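Local coordinates for protein ARF-like GTPase (Chlamydomonas reinhardtii, PDB 4M9Q) that is an Arl13B-type small GTPase of the ARF family, with a P-loop NTPase fold that holds a magnesium ion and phosphoaminophosphonic acid-guanylate ester, at residues 100-108 with 176-187. Residues are numbered along the deposited sequence; the frame is centred on the assembly and turned at random. Where two conformers were deposited one is given.
Sequences NQFMRDKPI and LDPRVQTEAEEV
The ammonium of K106 is gripped by three oxygens, a worked example of how a buried charge is paid for locally. In the modelled conformer of E183, its NZ forms a salt bridge with E183 OE1 at 2.6 Å, meeting that oxygen on the syn side, and it donates to F102 O at 2.8 Å; V72 O supplies the third bond. The lysine chain, extended beyond CG, reaches this group of oxygens from within its own loop, while its methylene flank passes L176 CD1 and V180 CG2.

E183, so placed, divides its carboxylate between two cations. OE1 serves the lysine, whereas OE2 forms a less certain salt bridge with R179 NH1 (3.4 Å), one helical turn earlier, and also lies 3.3 Å from F102 CD2. Ring and carboxylate planes stand 76° apart there. Farther along the phenyl, CZ meets V187 CG2 at 3.4 Å, adding an apolar contact beside the charged network. R104 and R179 bring like charges together, but the placement of the R179 guanidinium is doubtful.

On the loop side, an Asx turn from N100 and a type II turn from M103 to K106 shape the link between helix 87-99 and strand 108-113 of this P-loop fold, and the long C-terminal helix 157-190 packs against it. Two cations around one carboxylate would probably favour its ionised form: K106 ties loop to helix, while R179 flanks the carboxylate from within the helix.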
# COMPACT_ATOMS: atom_id res chain seq x y z
N ASN A 100 14.40 1.14 4.00
CA ASN A 100 14.44 2.56 3.66
C ASN A 100 14.23 3.46 4.87
O ASN A 100 13.39 3.23 5.71
CB ASN A 100 13.42 2.92 2.59
CG ASN A 100 13.57 4.36 2.09
OD1 ASN A 100 13.18 5.34 2.78
ND2 ASN A 100 14.13 4.51 0.88
N GLN A 101 15.05 4.49 4.89
CA GLN A 101 15.19 5.42 5.99
C GLN A 101 13.89 6.15 6.31
O GLN A 101 13.63 6.47 7.46
CB GLN A 101 16.34 6.38 5.63
CG GLN A 101 16.15 7.85 5.91
CD GLN A 101 17.28 8.70 5.29
OE1 GLN A 101 17.38 8.86 4.07
NE2 GLN A 101 18.15 9.21 6.14
N PHE A 102 13.07 6.39 5.29
CA PHE A 102 11.84 7.15 5.47
C PHE A 102 10.67 6.27 5.93
O PHE A 102 9.54 6.78 6.10
CB PHE A 102 11.48 7.88 4.17
CG PHE A 102 12.55 8.84 3.68
CD1 PHE A 102 13.15 8.66 2.43
CD2 PHE A 102 12.94 9.91 4.45
CE1 PHE A 102 14.12 9.53 1.96
CE2 PHE A 102 13.92 10.79 4.00
CZ PHE A 102 14.51 10.60 2.76
N MET A 103 10.90 4.97 6.11
CA MET A 103 9.84 4.06 6.46
C MET A 103 9.72 3.83 7.95
O MET A 103 8.72 3.32 8.41
CB MET A 103 9.98 2.72 5.75
CG MET A 103 9.15 2.54 4.48
SD MET A 103 7.40 2.98 4.61
CE MET A 103 7.73 4.69 4.33
N ARG A 104 10.70 4.24 8.71
CA ARG A 104 10.72 3.85 10.12
C ARG A 104 9.43 4.32 10.83
O ARG A 104 8.92 5.36 10.54
CB ARG A 104 12.07 4.31 10.74
CG ARG A 104 12.08 4.75 12.19
CD ARG A 104 11.82 6.25 12.29
NE ARG A 104 12.62 6.92 13.31
CZ ARG A 104 12.57 8.23 13.57
NH1 ARG A 104 11.76 9.03 12.89
NH2 ARG A 104 13.35 8.74 14.53
N ASP A 105 8.86 3.46 11.67
CA ASP A 105 7.57 3.75 12.39
C ASP A 105 6.28 3.97 11.57
O ASP A 105 5.25 4.25 12.14
CB ASP A 105 7.74 4.94 13.36
CG ASP A 105 8.75 4.64 14.51
OD1 ASP A 105 8.85 3.47 14.98
OD2 ASP A 105 9.43 5.60 14.95
N LYS A 106 6.32 3.85 10.24
CA LYS A 106 5.11 4.01 9.45
C LYS A 106 4.39 2.66 9.32
O LYS A 106 5.03 1.59 9.14
CB LYS A 106 5.44 4.56 8.08
CG LYS A 106 5.88 6.01 8.12
CD LYS A 106 6.31 6.52 6.76
CE LYS A 106 6.84 7.95 6.79
NZ LYS A 106 7.37 8.34 5.45
N PRO A 107 3.06 2.68 9.44
CA PRO A 107 2.32 1.45 9.44
C PRO A 107 2.07 0.89 8.02
O PRO A 107 2.10 1.68 7.03
CB PRO A 107 1.02 1.84 10.10
CG PRO A 107 0.84 3.26 9.81
CD PRO A 107 2.22 3.82 9.84
N ILE A 108 1.88 -0.44 7.95
CA ILE A 108 1.65 -1.18 6.70
C ILE A 108 0.35 -1.99 6.79
O ILE A 108 0.15 -2.82 7.68
CB ILE A 108 2.70 -2.23 6.39
CG1 ILE A 108 4.07 -1.89 6.91
CG2 ILE A 108 2.85 -2.42 4.88
CD1 ILE A 108 4.57 -0.70 6.29
N LEU A 176 3.91 11.92 13.60
CA LEU A 176 4.15 11.46 12.24
C LEU A 176 4.07 12.55 11.16
O LEU A 176 4.89 12.58 10.22
CB LEU A 176 3.13 10.36 11.92
CG LEU A 176 3.45 9.40 10.79
CD1 LEU A 176 4.90 8.95 10.82
CD2 LEU A 176 2.52 8.21 10.91
N ASP A 177 3.07 13.42 11.27
CA ASP A 177 2.79 14.34 10.17
C ASP A 177 3.91 15.36 9.99
O ASP A 177 4.40 15.55 8.88
CB ASP A 177 1.44 15.01 10.34
CG ASP A 177 1.09 15.86 9.15
OD1 ASP A 177 0.84 17.09 9.32
OD2 ASP A 177 1.10 15.29 8.04
N PRO A 178 4.34 16.02 11.09
CA PRO A 178 5.48 16.94 11.00
C PRO A 178 6.72 16.29 10.40
O PRO A 178 7.34 16.88 9.52
CB PRO A 178 5.76 17.32 12.45
CG PRO A 178 4.48 17.10 13.17
CD PRO A 178 3.77 15.98 12.46
N ARG A 179 7.03 15.08 10.84
CA ARG A 179 8.11 14.31 10.25
C ARG A 179 7.86 14.12 8.75
O ARG A 179 8.75 14.36 7.96
CB ARG A 179 8.27 12.96 10.95
CG ARG A 179 9.03 11.92 10.12
CD ARG A 179 9.79 10.93 10.97
NE ARG A 179 9.13 9.63 11.02
CZ ARG A 179 9.30 8.65 10.13
NH1 ARG A 179 10.09 8.79 9.06
NH2 ARG A 179 8.66 7.52 10.33
N VAL A 180 6.66 13.72 8.36
CA VAL A 180 6.41 13.52 6.94
C VAL A 180 6.61 14.84 6.21
O VAL A 180 7.32 14.90 5.21
CB VAL A 180 5.01 12.93 6.64
CG1 VAL A 180 4.72 12.96 5.13
CG2 VAL A 180 4.93 11.52 7.22
N GLN A 181 6.00 15.90 6.72
CA GLN A 181 6.07 17.20 6.04
C GLN A 181 7.50 17.65 5.90
O GLN A 181 7.90 18.10 4.85
CB GLN A 181 5.21 18.25 6.77
CG GLN A 181 3.71 18.06 6.51
CD GLN A 181 3.36 18.15 5.02
OE1 GLN A 181 3.26 17.14 4.32
NE2 GLN A 181 3.18 19.37 4.53
N THR A 182 8.26 17.49 6.97
CA THR A 182 9.66 17.93 6.98
C THR A 182 10.51 17.07 6.05
O THR A 182 11.24 17.61 5.22
CB THR A 182 10.26 17.88 8.40
OG1 THR A 182 9.35 18.46 9.33
CG2 THR A 182 11.59 18.63 8.46
N GLU A 183 10.41 15.74 6.22
CA GLU A 183 11.13 14.74 5.40
C GLU A 183 10.79 14.92 3.92
O GLU A 183 11.69 14.98 3.08
CB GLU A 183 10.88 13.28 5.87
CG GLU A 183 9.53 12.67 5.44
CD GLU A 183 9.24 11.20 5.86
OE1 GLU A 183 8.06 10.81 5.94
OE2 GLU A 183 10.17 10.40 6.08
N ALA A 184 9.51 15.06 3.60
CA ALA A 184 9.03 15.24 2.20
C ALA A 184 9.65 16.46 1.53
O ALA A 184 10.17 16.35 0.43
CB ALA A 184 7.51 15.36 2.14
N GLU A 185 9.59 17.62 2.20
CA GLU A 185 10.17 18.85 1.64
C GLU A 185 11.68 18.73 1.47
O GLU A 185 12.20 19.14 0.45
CB GLU A 185 9.83 20.09 2.48
CG GLU A 185 10.20 21.41 1.78
CD GLU A 185 9.50 22.63 2.38
OE1 GLU A 185 8.32 22.47 2.80
OE2 GLU A 185 10.10 23.75 2.43
N GLU A 186 12.36 18.14 2.45
CA GLU A 186 13.80 17.83 2.31
C GLU A 186 14.13 17.05 1.03
O GLU A 186 15.10 17.33 0.36
CB GLU A 186 14.31 17.03 3.52
CG GLU A 186 14.82 17.83 4.73
CD GLU A 186 15.06 16.96 5.98
OE1 GLU A 186 15.88 17.39 6.83
OE2 GLU A 186 14.45 15.87 6.13
N VAL A 187 13.33 16.05 0.70
CA VAL A 187 13.54 15.25 -0.51
C VAL A 187 13.14 16.04 -1.76
O VAL A 187 13.81 15.96 -2.78
CB VAL A 187 12.77 13.89 -0.40
CG1 VAL A 187 12.72 13.13 -1.73
CG2 VAL A 187 13.40 13.05 0.70